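Local coordinates for actin-related protein 8 (Homo sapiens, PDB 4FO0) that binds ATP, hydrolyses it only slowly, does not polymerise, and serves the INO80 chromatin-remodelling complex in nucleosome binding and recruitment to DNA damage, at residues Phe287-Tyr298 against Tyr346-Ala357. Numbering follows the deposited sequence.
Sequences FYWLMQRAGFPY and YQFRLGDEKLQA
In this actin-family fold, the end of helix 280-293 and its Schellman turn pack on the last strand residues and the following helix of 346-357, where strand 343-350 is the middle strand of a three-stranded antiparallel sheet. Beyond the turn, Pro297 lies crosswise to Phe348, its CD 3.7 Å from Phe348 CD1, while Pro297 CB reaches Tyr346 CD1 at 3.6 Å. Phe348 takes a chi1 of 90°, with CG between its backbone N and carbonyl carbon, which turns the ring toward the helix end. There the edge of Phe296 points at the Phe348 face in an offset edge-to-face pair, planes at 68°, and Met291 SD sits at the Phe348 edge, 3.9 Å from CZ, a Met-aromatic contact. With an alanine at Phe348, Met291 and Phe296 would probably lose their shared aromatic partner and Pro297 its neighbour at CD, leaving a gap between turn and strand. Asn109 makes a polar bridge here, bonding to both Ala294 O and Arg349 N. Further along, Phe287 swings its ring, chi1 -169°, to meet Leu350 from the opposite direction, CZ 3.6 Å from Leu350 CD1, with the Glu353 carbonyl O at its edge. The two helices run roughly antiparallel and meet at Ala357, whose CB lies 3.8 Å from Phe287 CB; Leu290 CD1 touches that same methyl. Glu353 turns its carboxylate back to accept a bond from Gly351 N (2.8 Å to OE1) through its anti lone pair. No hydrogen bond links the two segments, so this buried interface depends on apolar and aromatic fit.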
loop_
_atom_site.group_PDB
_atom_site.type_symbol
_atom_site.label_atom_id
_atom_site.label_comp_id
_atom_site.label_asym_id
_atom_site.label_seq_id
_atom_site.Cartn_x
_atom_site.Cartn_y
_atom_site.Cartn_z
ATOM N N PHE A 287 9.454 7.533 -10.996
ATOM C CA PHE A 287 9.233 8.957 -11.210
ATOM C C PHE A 287 10.464 9.796 -10.850
ATOM O O PHE A 287 10.827 10.728 -11.554
ATOM C CB PHE A 287 8.028 9.436 -10.408
ATOM C CG PHE A 287 7.574 10.815 -10.782
ATOM C CD1 PHE A 287 7.391 11.160 -12.120
ATOM C CD2 PHE A 287 7.321 11.765 -9.810
ATOM C CE1 PHE A 287 6.973 12.432 -12.480
ATOM C CE2 PHE A 287 6.894 13.041 -10.158
ATOM C CZ PHE A 287 6.720 13.376 -11.497
ATOM N N TYR A 288 11.106 9.459 -9.746
ATOM C CA TYR A 288 12.343 10.115 -9.394
ATOM C C TYR A 288 13.387 9.972 -10.496
ATOM O O TYR A 288 14.018 10.940 -10.910
ATOM C CB TYR A 288 12.887 9.554 -8.074
ATOM C CG TYR A 288 14.243 10.112 -7.706
ATOM C CD1 TYR A 288 14.452 11.490 -7.619
ATOM C CD2 TYR A 288 15.313 9.266 -7.443
ATOM C CE1 TYR A 288 15.703 12.010 -7.289
ATOM C CE2 TYR A 288 16.555 9.771 -7.103
ATOM C CZ TYR A 288 16.746 11.141 -7.026
ATOM O OH TYR A 288 17.985 11.620 -6.686
ATOM N N TRP A 289 13.581 8.748 -10.956
ATOM C CA TRP A 289 14.594 8.461 -11.982
ATOM C C TRP A 289 14.295 9.206 -13.274
ATOM O O TRP A 289 15.196 9.768 -13.915
ATOM C CB TRP A 289 14.670 6.961 -12.243
ATOM C CG TRP A 289 15.346 6.531 -13.530
ATOM C CD1 TRP A 289 16.679 6.613 -13.836
ATOM C CD2 TRP A 289 14.719 5.919 -14.663
ATOM N NE1 TRP A 289 16.912 6.104 -15.094
ATOM C CE2 TRP A 289 15.719 5.671 -15.621
ATOM C CE3 TRP A 289 13.397 5.560 -14.960
ATOM C CZ2 TRP A 289 15.443 5.084 -16.860
ATOM C CZ3 TRP A 289 13.127 4.977 -16.188
ATOM C CH2 TRP A 289 14.146 4.744 -17.123
ATOM N N LEU A 290 13.020 9.251 -13.643
ATOM C CA LEU A 290 12.628 10.001 -14.829
ATOM C C LEU A 290 12.920 11.486 -14.629
ATOM O O LEU A 290 13.505 12.130 -15.505
ATOM C CB LEU A 290 11.157 9.763 -15.162
ATOM C CG LEU A 290 10.806 8.313 -15.497
ATOM C CD1 LEU A 290 9.285 8.070 -15.551
ATOM C CD2 LEU A 290 11.457 7.931 -16.795
ATOM N N MET A 291 12.522 12.027 -13.476
ATOM C CA MET A 291 12.760 13.442 -13.177
ATOM C C MET A 291 14.242 13.817 -13.163
ATOM O O MET A 291 14.612 14.909 -13.568
ATOM C CB MET A 291 12.137 13.840 -11.851
ATOM C CG MET A 291 10.627 13.880 -11.876
ATOM S SD MET A 291 9.917 14.571 -10.348
ATOM C CE MET A 291 10.558 13.514 -9.060
ATOM N N GLN A 292 15.100 12.932 -12.687
ATOM C CA GLN A 292 16.517 13.236 -12.756
ATOM C C GLN A 292 16.926 13.516 -14.194
ATOM O O GLN A 292 17.605 14.504 -14.468
ATOM C CB GLN A 292 17.333 12.096 -12.197
ATOM C CG GLN A 292 17.440 12.098 -10.707
ATOM C CD GLN A 292 18.268 10.929 -10.226
ATOM O OE1 GLN A 292 17.847 9.773 -10.328
ATOM N NE2 GLN A 292 19.464 11.217 -9.725
ATOM N N ARG A 293 16.497 12.653 -15.111
ATOM C CA ARG A 293 16.789 12.854 -16.524
ATOM C C ARG A 293 16.268 14.205 -17.038
ATOM O O ARG A 293 16.831 14.781 -17.956
ATOM C CB ARG A 293 16.244 11.695 -17.370
ATOM C CG ARG A 293 16.920 10.368 -17.091
ATOM C CD ARG A 293 15.963 9.177 -17.267
ATOM N NE ARG A 293 15.852 8.713 -18.652
ATOM C CZ ARG A 293 14.914 9.104 -19.513
ATOM N NH1 ARG A 293 14.910 8.612 -20.746
ATOM N NH2 ARG A 293 13.978 9.981 -19.152
ATOM N N ALA A 294 15.198 14.714 -16.443
ATOM C CA ALA A 294 14.685 16.027 -16.831
ATOM C C ALA A 294 15.353 17.185 -16.078
ATOM O O ALA A 294 14.878 18.320 -16.150
ATOM C CB ALA A 294 13.182 16.082 -16.645
ATOM N N GLY A 295 16.434 16.904 -15.347
ATOM C CA GLY A 295 17.120 17.935 -14.578
ATOM C C GLY A 295 16.465 18.367 -13.269
ATOM O O GLY A 295 16.451 19.549 -12.924
ATOM N N PHE A 296 15.922 17.400 -12.543
ATOM C CA PHE A 296 15.335 17.614 -11.222
ATOM C C PHE A 296 16.202 18.515 -10.347
ATOM O O PHE A 296 17.340 18.162 -10.013
ATOM C CB PHE A 296 15.169 16.254 -10.552
ATOM C CG PHE A 296 14.431 16.298 -9.267
ATOM C CD1 PHE A 296 13.146 16.832 -9.207
ATOM C CD2 PHE A 296 15.007 15.778 -8.111
ATOM C CE1 PHE A 296 12.448 16.857 -8.001
ATOM C CE2 PHE A 296 14.322 15.796 -6.912
ATOM C CZ PHE A 296 13.035 16.334 -6.855
ATOM N N PRO A 297 15.658 19.672 -9.947
ATOM C CA PRO A 297 16.504 20.731 -9.393
ATOM C C PRO A 297 17.017 20.425 -7.986
ATOM O O PRO A 297 17.994 21.029 -7.563
ATOM C CB PRO A 297 15.582 21.957 -9.388
ATOM C CG PRO A 297 14.210 21.459 -9.803
ATOM C CD PRO A 297 14.232 19.976 -9.781
ATOM N N TYR A 298 16.375 19.510 -7.270
ATOM C CA TYR A 298 16.872 19.115 -5.956
ATOM C C TYR A 298 17.965 18.047 -6.120
ATOM O O TYR A 298 17.709 16.848 -6.064
ATOM C CB TYR A 298 15.721 18.625 -5.072
ATOM C CG TYR A 298 16.136 18.128 -3.705
ATOM C CD1 TYR A 298 17.266 18.631 -3.067
ATOM C CD2 TYR A 298 15.404 17.139 -3.057
ATOM C CE1 TYR A 298 17.649 18.162 -1.818
ATOM C CE2 TYR A 298 15.778 16.673 -1.811
ATOM C CZ TYR A 298 16.897 17.188 -1.195
ATOM O OH TYR A 298 17.263 16.724 0.048
ATOM N N TYR A 346 10.671 25.460 -5.302
ATOM C CA TYR A 346 11.315 25.131 -6.571
ATOM C C TYR A 346 10.375 25.276 -7.772
ATOM O O TYR A 346 9.250 24.759 -7.767
ATOM C CB TYR A 346 11.789 23.682 -6.548
ATOM C CG TYR A 346 13.055 23.428 -5.770
ATOM C CD1 TYR A 346 14.292 23.447 -6.408
ATOM C CD2 TYR A 346 13.017 23.118 -4.415
ATOM C CE1 TYR A 346 15.459 23.194 -5.719
ATOM C CE2 TYR A 346 14.191 22.869 -3.705
ATOM C CZ TYR A 346 15.405 22.911 -4.365
ATOM O OH TYR A 346 16.577 22.664 -3.687
ATOM N N GLN A 347 10.845 25.970 -8.804
ATOM C CA GLN A 347 10.208 25.914 -10.120
ATOM C C GLN A 347 10.777 24.745 -10.905
ATOM O O GLN A 347 11.990 24.505 -10.899
ATOM C CB GLN A 347 10.487 27.180 -10.933
ATOM C CG GLN A 347 10.150 28.473 -10.242
ATOM C CD GLN A 347 8.712 28.516 -9.789
ATOM O OE1 GLN A 347 7.789 28.268 -10.568
ATOM N NE2 GLN A 347 8.509 28.823 -8.515
ATOM N N PHE A 348 9.925 24.002 -11.590
ATOM C CA PHE A 348 10.474 23.232 -12.698
ATOM C C PHE A 348 9.490 22.703 -13.700
ATOM O O PHE A 348 8.273 22.720 -13.487
ATOM C CB PHE A 348 11.461 22.164 -12.247
ATOM C CG PHE A 348 10.843 20.854 -11.940
ATOM C CD1 PHE A 348 11.514 19.676 -12.271
ATOM C CD2 PHE A 348 9.626 20.784 -11.287
ATOM C CE1 PHE A 348 10.968 18.448 -11.976
ATOM C CE2 PHE A 348 9.061 19.556 -10.991
ATOM C CZ PHE A 348 9.735 18.388 -11.333
ATOM N N ARG A 349 10.044 22.270 -14.822
ATOM C CA ARG A 349 9.233 21.928 -15.979
ATOM C C ARG A 349 9.166 20.418 -16.176
ATOM O O ARG A 349 10.193 19.747 -16.186
ATOM C CB ARG A 349 9.822 22.604 -17.197
ATOM C CG ARG A 349 8.819 22.967 -18.235
ATOM C CD ARG A 349 9.476 23.863 -19.254
ATOM N NE ARG A 349 9.139 25.257 -19.006
ATOM C CZ ARG A 349 9.691 26.272 -19.657
ATOM N NH1 ARG A 349 10.617 26.034 -20.577
ATOM N NH2 ARG A 349 9.326 27.517 -19.383
ATOM N N LEU A 350 7.953 19.885 -16.297
ATOM C CA LEU A 350 7.775 18.448 -16.488
ATOM C C LEU A 350 6.955 18.109 -17.708
ATOM O O LEU A 350 5.977 18.797 -18.036
ATOM C CB LEU A 350 7.107 17.819 -15.271
ATOM C CG LEU A 350 8.117 17.293 -14.266
ATOM C CD1 LEU A 350 7.421 16.513 -13.176
ATOM C CD2 LEU A 350 9.156 16.457 -14.998
ATOM N N GLY A 351 7.335 17.011 -18.350
ATOM C CA GLY A 351 6.580 16.493 -19.476
ATOM C C GLY A 351 5.925 15.143 -19.250
ATOM O O GLY A 351 5.006 14.983 -18.443
ATOM N N ASP A 352 6.416 14.152 -19.972
ATOM C CA ASP A 352 5.719 12.882 -20.062
ATOM C C ASP A 352 6.027 11.996 -18.862
ATOM O O ASP A 352 5.246 11.107 -18.495
ATOM C CB ASP A 352 6.062 12.203 -21.389
ATOM C CG ASP A 352 5.695 13.066 -22.596
ATOM O OD1 ASP A 352 4.599 13.685 -22.596
ATOM O OD2 ASP A 352 6.517 13.140 -23.537
ATOM N N GLU A 353 7.166 12.248 -18.236
ATOM C CA GLU A 353 7.470 11.597 -16.975
ATOM C C GLU A 353 6.228 11.501 -16.046
ATOM O O GLU A 353 6.028 10.500 -15.362
ATOM C CB GLU A 353 8.625 12.327 -16.305
ATOM C CG GLU A 353 8.727 13.782 -16.721
ATOM C CD GLU A 353 9.554 14.008 -17.977
ATOM O OE1 GLU A 353 9.178 14.893 -18.771
ATOM O OE2 GLU A 353 10.592 13.330 -18.163
ATOM N N LYS A 354 5.379 12.519 -16.046
ATOM C CA LYS A 354 4.192 12.499 -15.187
ATOM C C LYS A 354 3.233 11.379 -15.530
ATOM O O LYS A 354 2.449 10.963 -14.679
ATOM C CB LYS A 354 3.442 13.833 -15.233
ATOM C CG LYS A 354 4.207 15.002 -14.637
ATOM C CD LYS A 354 3.397 16.270 -14.736
ATOM C CE LYS A 354 3.307 16.752 -16.165
ATOM N NZ LYS A 354 2.355 17.881 -16.222
ATOM N N LEU A 355 3.284 10.912 -16.778
ATOM C CA LEU A 355 2.412 9.835 -17.253
ATOM C C LEU A 355 3.150 8.503 -17.391
ATOM O O LEU A 355 2.604 7.458 -17.107
ATOM C CB LEU A 355 1.774 10.210 -18.586
ATOM C CG LEU A 355 0.960 9.133 -19.310
ATOM C CD1 LEU A 355 -0.335 8.790 -18.564
ATOM C CD2 LEU A 355 0.645 9.636 -20.691
ATOM N N GLN A 356 4.402 8.556 -17.818
ATOM C CA GLN A 356 5.221 7.361 -17.915
ATOM C C GLN A 356 5.293 6.579 -16.605
ATOM O O GLN A 356 5.075 5.367 -16.586
ATOM C CB GLN A 356 6.628 7.727 -18.373
ATOM C CG GLN A 356 6.685 8.281 -19.784
ATOM C CD GLN A 356 8.044 8.859 -20.103
ATOM O OE1 GLN A 356 8.533 9.739 -19.397
ATOM N NE2 GLN A 356 8.677 8.347 -21.140
ATOM N N ALA A 357 5.602 7.273 -15.513
ATOM C CA ALA A 357 5.872 6.610 -14.244
ATOM C C ALA A 357 4.705 5.749 -13.726
ATOM O O ALA A 357 4.897 4.593 -13.370
ATOM C CB ALA A 357 6.289 7.631 -13.210
#